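PDB 1EZW: 5,10-methylenetetrahydromethanopterin reductase from Methanopyrus kandleri, which catalyses the reversible reduction of methylenetetrahydromethanopterin to methyltetrahydromethanopterin with reduced coenzyme F420, a step of methanogenesis from carbon dioxide. Local coordinates for residues H21-A26 and E32-C37; S326-G329 and A335-L338. All coordinates share one frame; numbering follows the deposited sequence. Where two conformers were deposited one is given.

Contact 1: H21-A26 and E32-C37; sequences HLIKVA and EYAWIC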
ATOM      1  N   HIS A  21      -3.052  10.884   2.310  1.00 15.02           N
ATOM      2  CA  HIS A  21      -3.686  11.522   1.161  1.00 15.07           C
ATOM      3  C   HIS A  21      -3.194  12.983   0.982  1.00 15.89           C
ATOM      4  O   HIS A  21      -2.903  13.386  -0.164  1.00 15.82           O
ATOM      5  CB  HIS A  21      -5.218  11.532   1.392  1.00 15.34           C
ATOM      6  CG  HIS A  21      -5.976  12.426   0.444  1.00 15.28           C
ATOM      7  ND1 HIS A  21      -6.059  12.194  -0.916  1.00 14.92           N
ATOM      8  CD2 HIS A  21      -6.636  13.587   0.664  1.00 14.78           C
ATOM      9  CE1 HIS A  21      -6.732  13.171  -1.484  1.00 15.88           C
ATOM     10  NE2 HIS A  21      -7.094  14.032  -0.554  1.00 17.60           N
ATOM     11  N   LEU A  22      -3.100  13.744   2.082  1.00 15.29           N
ATOM     12  CA  LEU A  22      -2.677  15.152   1.953  1.00 15.40           C
ATOM     13  C   LEU A  22      -1.237  15.241   1.497  1.00 15.61           C
ATOM     14  O   LEU A  22      -0.864  16.125   0.699  1.00 16.17           O
ATOM     15  CB  LEU A  22      -2.889  15.928   3.257  1.00 16.73           C
ATOM     16  CG  LEU A  22      -4.385  16.141   3.568  1.00 18.63           C
ATOM     17  CD1 LEU A  22      -4.465  16.796   4.957  1.00 20.98           C
ATOM     18  CD2 LEU A  22      -5.105  17.007   2.498  1.00 20.54           C
ATOM     19  N   ILE A  23      -0.433  14.279   1.928  1.00 13.87           N
ATOM     20  CA  ILE A  23       0.964  14.286   1.462  1.00 14.17           C
ATOM     21  C   ILE A  23       1.017  13.982  -0.043  1.00 15.51           C
ATOM     22  O   ILE A  23       1.815  14.593  -0.774  1.00 16.23           O
ATOM     23  CB  ILE A  23       1.803  13.288   2.270  1.00 14.45           C
ATOM     24  CG1 ILE A  23       1.930  13.809   3.713  1.00 15.63           C
ATOM     25  CG2 ILE A  23       3.223  13.160   1.658  1.00 13.27           C
ATOM     26  CD1 ILE A  23       2.678  12.853   4.696  1.00 17.68           C
ATOM     27  N   LYS A  24       0.172  13.056  -0.522  1.00 13.72           N
ATOM     28  CA  LYS A  24       0.124  12.812  -1.968  1.00 14.24           C
ATOM     29  C   LYS A  24      -0.340  14.098  -2.704  1.00 15.61           C
ATOM     30  O   LYS A  24       0.234  14.434  -3.738  1.00 15.65           O
ATOM     31  CB  LYS A  24      -0.819  11.621  -2.270  1.00 14.85           C
ATOM     32  CG  LYS A  24      -1.105  11.362  -3.768  1.00 15.89           C
ATOM     33  CD  LYS A  24       0.186  11.034  -4.506  1.00 16.00           C
ATOM     34  CE  LYS A  24      -0.069  10.273  -5.842  1.00 21.68           C
ATOM     35  NZ  LYS A  24      -0.684  11.081  -6.875  1.00 19.50           N
ATOM     36  N   VAL A  25      -1.346  14.804  -2.187  1.00 14.70           N
ATOM     37  CA  VAL A  25      -1.792  16.057  -2.822  1.00 16.48           C
ATOM     38  C   VAL A  25      -0.637  17.046  -2.861  1.00 15.68           C
ATOM     39  O   VAL A  25      -0.368  17.641  -3.921  1.00 16.11           O
ATOM     40  CB  VAL A  25      -3.023  16.653  -2.154  1.00 16.84           C
ATOM     41  CG1 VAL A  25      -3.430  17.989  -2.861  1.00 16.68           C
ATOM     42  CG2 VAL A  25      -4.195  15.630  -2.289  1.00 18.85           C
ATOM     43  N   ALA A  26       0.097  17.148  -1.766  1.00 14.58           N
ATOM     44  CA  ALA A  26       1.287  18.043  -1.768  1.00 15.09           C
ATOM     45  C   ALA A  26       2.308  17.625  -2.831  1.00 15.13           C
ATOM     46  O   ALA A  26       2.836  18.471  -3.603  1.00 14.48           O
ATOM     47  CB  ALA A  26       1.948  18.071  -0.375  1.00 16.11           C
ATOM     48  N   GLU A  32       8.315  19.324  -2.190  0.60 17.23           N
ATOM     49  CA  GLU A  32       9.411  18.364  -2.224  0.60 17.93           C
ATOM     50  C   GLU A  32       9.742  17.723  -0.875  0.60 16.80           C
ATOM     51  O   GLU A  32      10.520  16.764  -0.811  0.60 18.14           O
ATOM     52  CB  GLU A  32      10.653  19.018  -2.829  0.60 20.38           C
ATOM     53  CG  GLU A  32      10.469  19.313  -4.327  0.60 22.29           C
ATOM     54  CD  GLU A  32      11.651  20.060  -4.927  0.60 24.22           C
ATOM     55  OE1 GLU A  32      12.725  19.459  -5.097  0.60 27.02           O
ATOM     56  OE2 GLU A  32      11.499  21.261  -5.213  0.60 22.92           O
ATOM     57  N   TYR A  33       9.178  18.259   0.194  1.00 16.06           N
ATOM     58  CA  TYR A  33       9.394  17.673   1.522  1.00 16.55           C
ATOM     59  C   TYR A  33       8.123  17.513   2.296  1.00 15.98           C
ATOM     60  O   TYR A  33       7.282  18.399   2.271  1.00 16.75           O
ATOM     61  CB  TYR A  33      10.289  18.575   2.394  1.00 17.57           C
ATOM     62  CG  TYR A  33      11.663  18.763   1.824  1.00 17.75           C
ATOM     63  CD1 TYR A  33      11.906  19.703   0.811  1.00 18.88           C
ATOM     64  CD2 TYR A  33      12.725  17.990   2.281  1.00 19.41           C
ATOM     65  CE1 TYR A  33      13.186  19.863   0.272  1.00 18.50           C
ATOM     66  CE2 TYR A  33      14.006  18.135   1.761  1.00 20.14           C
ATOM     67  CZ  TYR A  33      14.224  19.086   0.746  1.00 21.52           C
ATOM     68  OH  TYR A  33      15.479  19.188   0.188  1.00 20.81           O
ATOM     69  N   ALA A  34       8.003  16.407   3.053  1.00 14.33           N
ATOM     70  CA  ALA A  34       6.827  16.231   3.924  1.00 13.69           C
ATOM     71  C   ALA A  34       7.396  15.796   5.289  1.00 14.78           C
ATOM     72  O   ALA A  34       8.143  14.788   5.383  1.00 16.53           O
ATOM     73  CB  ALA A  34       5.860  15.122   3.359  1.00 15.02           C
ATOM     74  N   TRP A  35       7.028  16.560   6.302  1.00 14.62           N
ATOM     75  CA  TRP A  35       7.497  16.362   7.664  1.00 15.79           C
ATOM     76  C   TRP A  35       6.353  15.978   8.562  1.00 18.24           C
ATOM     77  O   TRP A  35       5.318  16.632   8.571  1.00 17.74           O
ATOM     78  CB  TRP A  35       8.095  17.666   8.209  1.00 17.79           C
ATOM     79  CG  TRP A  35       9.251  18.213   7.398  1.00 17.07           C
ATOM     80  CD1 TRP A  35       9.221  19.229   6.453  1.00 16.48           C
ATOM     81  CD2 TRP A  35      10.620  17.814   7.507  1.00 16.98           C
ATOM     82  NE1 TRP A  35      10.489  19.477   5.994  1.00 17.98           N
ATOM     83  CE2 TRP A  35      11.370  18.624   6.621  1.00 17.04           C
ATOM     84  CE3 TRP A  35      11.293  16.846   8.275  1.00 15.68           C
ATOM     85  CZ2 TRP A  35      12.773  18.502   6.476  1.00 17.37           C
ATOM     86  CZ3 TRP A  35      12.695  16.728   8.130  1.00 16.65           C
ATOM     87  CH2 TRP A  35      13.411  17.556   7.233  1.00 19.66           C
ATOM     88  N   ILE A  36       6.555  14.928   9.354  1.00 17.74           N
ATOM     89  CA  ILE A  36       5.496  14.475  10.259  1.00 19.70           C
ATOM     90  C   ILE A  36       6.040  14.559  11.678  1.00 20.51           C
ATOM     91  O   ILE A  36       7.089  13.989  11.985  1.00 20.47           O
ATOM     92  CB  ILE A  36       5.051  13.020   9.940  1.00 20.43           C
ATOM     93  CG1 ILE A  36       4.267  13.014   8.614  1.00 21.72           C
ATOM     94  CG2 ILE A  36       4.119  12.506  11.062  1.00 21.88           C
ATOM     95  CD1 ILE A  36       2.954  13.838   8.742  1.00 22.67           C
ATOM     96  N   CYS A  37       5.342  15.292  12.539  0.60 20.37           N
ATOM     97  CA  CYS A  37       5.770  15.478  13.926  0.60 22.11           C
ATOM     98  C   CYS A  37       5.808  14.176  14.710  0.60 21.50           C
ATOM     99  O   CYS A  37       5.111  13.213  14.380  0.60 21.27           O
ATOM    100  CB  CYS A  37       4.829  16.453  14.609  0.60 25.64           C
ATOM    101  SG  CYS A  37       4.583  17.869  13.572  0.60 32.60           S
TER
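Ile23, Ala34 and Ile36 make a small, buried and wholly apolar contact between helix 16-28 and the strand that follows it, 33-36, on the outer side of the barrel wall. No hydrogen bond crosses it. Ile23 points at the strand from the helix side. Its CG2 methyl sits 3.7 Å from Ala34 CB, and its CD1 reaches past the same methyl at 4.1 Å, so the alanine lies against the branched side of the isoleucine rather than its tip alone. With CG1 beside the backbone N (chi1 -68°) and the chain extended beyond it (chi2 176°), the short branch of Ile23, CG2, meets Ala34 alone, while the longer one grazes the same methyl before running on to Ile36. There Ile23 CD1 meets Ile36 CD1, methyl to methyl, at 4.2 Å, the two side chains lying obliquely across each other. Ile36 does not aim at the helix from its CB; its CG1-CD1 arm as a whole lies beside Ile23 CD1, both carbons equally near. The small side chain of Ala34 lets the backbones come close, with Ile23 CA 6.6 Å from Ala34 CA. Leu10 of strand 5-10 touches both isoleucines, and Ile59 also packs on Ile23. Cutting Ile23 back to an alanine removes CG2 and CD1, which would probably leave the Ala34 and Ile36 methyls without their partner on the helix and open a gap there. On the other side of the strand, Trp35 turns away from the helix, its ring edge-to-face with Tyr174 and Tyr229 and its NE1 hydrogen-bonded to Gln321. Strand 5-10, helix 16-28 and strand 33-36 thus form a beta-alpha-beta crossover, the repeating unit of the TIM barrel.

Contact 2: S326-G329 and A335-L338; sequences SPIG and AIEL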
ATOM      1  N   SER A 326       0.400  24.065  10.021  1.00 23.03           N
ATOM      2  CA  SER A 326      -0.922  24.357  10.534  1.00 24.36           C
ATOM      3  C   SER A 326      -1.206  25.864  10.598  1.00 24.99           C
ATOM      4  O   SER A 326      -0.386  26.619  11.130  1.00 25.42           O
ATOM      5  CB  SER A 326      -1.052  23.740  11.930  1.00 25.29           C
ATOM      6  OG  SER A 326      -2.363  23.931  12.439  1.00 31.88           O
ATOM      7  N   PRO A 327      -2.417  26.288  10.196  1.00 24.88           N
ATOM      8  CA  PRO A 327      -3.549  25.464   9.721  1.00 24.37           C
ATOM      9  C   PRO A 327      -3.494  24.996   8.270  1.00 24.63           C
ATOM     10  O   PRO A 327      -4.313  24.157   7.847  1.00 25.06           O
ATOM     11  CB  PRO A 327      -4.739  26.394   9.958  1.00 24.78           C
ATOM     12  CG  PRO A 327      -4.084  27.785   9.492  1.00 25.24           C
ATOM     13  CD  PRO A 327      -2.813  27.715  10.305  1.00 24.75           C
ATOM     14  N   ILE A 328      -2.559  25.564   7.504  1.00 23.44           N
ATOM     15  CA  ILE A 328      -2.361  25.343   6.078  1.00 24.00           C
ATOM     16  C   ILE A 328      -3.366  26.193   5.300  1.00 24.01           C
ATOM     17  O   ILE A 328      -3.005  26.920   4.363  1.00 24.12           O
ATOM     18  CB  ILE A 328      -2.420  23.813   5.697  1.00 23.30           C
ATOM     19  CG1 ILE A 328      -1.245  23.112   6.401  1.00 25.98           C
ATOM     20  CG2 ILE A 328      -2.273  23.640   4.161  1.00 25.48           C
ATOM     21  CD1 ILE A 328      -1.094  21.661   6.064  1.00 30.33           C
ATOM     22  N   GLY A 329      -4.631  26.122   5.706  1.00 25.30           N
ATOM     23  CA  GLY A 329      -5.662  26.928   5.076  1.00 26.04           C
ATOM     24  C   GLY A 329      -6.989  26.465   5.642  1.00 28.49           C
ATOM     25  O   GLY A 329      -7.051  25.447   6.338  1.00 27.42           O
ATOM     26  N   ALA A 335      -6.109  24.307   0.044  1.00 20.86           N
ATOM     27  CA  ALA A 335      -4.981  25.210   0.361  1.00 20.39           C
ATOM     28  C   ALA A 335      -3.691  24.705  -0.287  1.00 19.77           C
ATOM     29  O   ALA A 335      -2.914  25.445  -0.898  1.00 19.47           O
ATOM     30  CB  ALA A 335      -4.827  25.340   1.885  1.00 20.90           C
ATOM     31  N   ILE A 336      -3.446  23.408  -0.167  1.00 18.58           N
ATOM     32  CA  ILE A 336      -2.269  22.852  -0.788  1.00 17.39           C
ATOM     33  C   ILE A 336      -2.290  23.074  -2.298  1.00 17.49           C
ATOM     34  O   ILE A 336      -1.274  23.383  -2.908  1.00 18.93           O
ATOM     35  CB  ILE A 336      -2.177  21.314  -0.467  1.00 16.84           C
ATOM     36  CG1 ILE A 336      -1.909  21.145   1.034  1.00 18.33           C
ATOM     37  CG2 ILE A 336      -1.091  20.633  -1.341  1.00 18.36           C
ATOM     38  CD1 ILE A 336      -2.127  19.696   1.565  1.00 18.42           C
ATOM     39  N   GLU A 337      -3.460  22.877  -2.907  1.00 19.43           N
ATOM     40  CA  GLU A 337      -3.594  23.054  -4.345  1.00 21.41           C
ATOM     41  C   GLU A 337      -3.394  24.528  -4.733  1.00 21.72           C
ATOM     42  O   GLU A 337      -2.799  24.822  -5.769  1.00 21.44           O
ATOM     43  CB  GLU A 337      -4.980  22.541  -4.785  1.00 22.21           C
ATOM     44  CG  GLU A 337      -5.068  21.012  -4.673  1.00 20.77           C
ATOM     45  CD  GLU A 337      -6.412  20.471  -5.078  1.00 24.99           C
ATOM     46  OE1 GLU A 337      -7.442  21.128  -4.760  1.00 24.65           O
ATOM     47  OE2 GLU A 337      -6.436  19.385  -5.681  1.00 22.66           O
ATOM     48  N   LEU A 338      -3.887  25.428  -3.895  1.00 21.83           N
ATOM     49  CA  LEU A 338      -3.737  26.865  -4.173  1.00 23.44           C
ATOM     50  C   LEU A 338      -2.235  27.207  -4.111  1.00 23.21           C
ATOM     51  O   LEU A 338      -1.699  27.957  -4.945  1.00 24.86           O
ATOM     52  CB  LEU A 338      -4.591  27.647  -3.164  1.00 24.47           C
ATOM     53  CG  LEU A 338      -4.812  29.124  -3.455  1.00 28.48           C
ATOM     54  CD1 LEU A 338      -5.258  29.306  -4.923  1.00 27.86           C
ATOM     55  CD2 LEU A 338      -5.821  29.658  -2.469  1.00 28.64           C
TER
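The last beta-alpha unit of the TIM barrel supplies this contact: the loop leaving strand 321-324 folds back so that Ile328 and Gly329 lie against Ala335 and Ile336, near the start of helix 332-342. It is buried and apolar, without a hydrogen bond between the two segments. The loop is sharply bent. A cis peptide joins Ser326 to Pro327, and Ile328 follows at the centre of a classic gamma turn, with positive phi (81°) and a weak hydrogen bond from Gly329 N to Pro327 O. That turn presents the isoleucine to the helix. Its CG2, anti to the backbone N, is the branch that does the touching: it lies 3.8 Å from Ala335 CB and 4.0 Å from Ile336 CG1, bridging two successive helix residues. The side chain also packs on Ile8 and Leu10 of strand 5-10. Ile336 comes in at an angle, bringing its CG1 rather than its far end to the loop; its CG2 and CD1 methyls also reach helix 16-28. A backbone hydrogen bond to Ile234 ties Ile328 to strand 232-234, and Ile234 also touches Ala335, so the loop and the helix share a neighbour there. The Ala335 methyl meets backbone as well as side chain: Ile328 O is 3.5 Å from Ala335 CB, a van der Waals contact between a carbonyl and a methyl group. The two backbones come nearest at the glycine, with Gly329 CA 5.1 Å from Ala335 CA and no side chain to keep the helix at a distance. A beta carbon built on this glycine would clash with the alanine methyl, since Gly329 CA itself stands just 3.7 Å from Ala335 CB.

Overall arrangement
Neither contact is at the surface: both belong to the core, and each involves a helix of the barrel's outer layer. Contact 1 sits deeper, its centre about 13 Å from the centre of the chain, and sets a helix on a strand through side chains alone. Contact 2, its centre about 17 Å out, sets a helix on a bent loop, where main-chain atoms join the packing. They meet because helices 16-28 and 332-342 are neighbours: Ile336 CG2 lies 3.5 Å from Ala26 CA. Strand 5-10 packs against both contacts, linking the first and last units of the barrel.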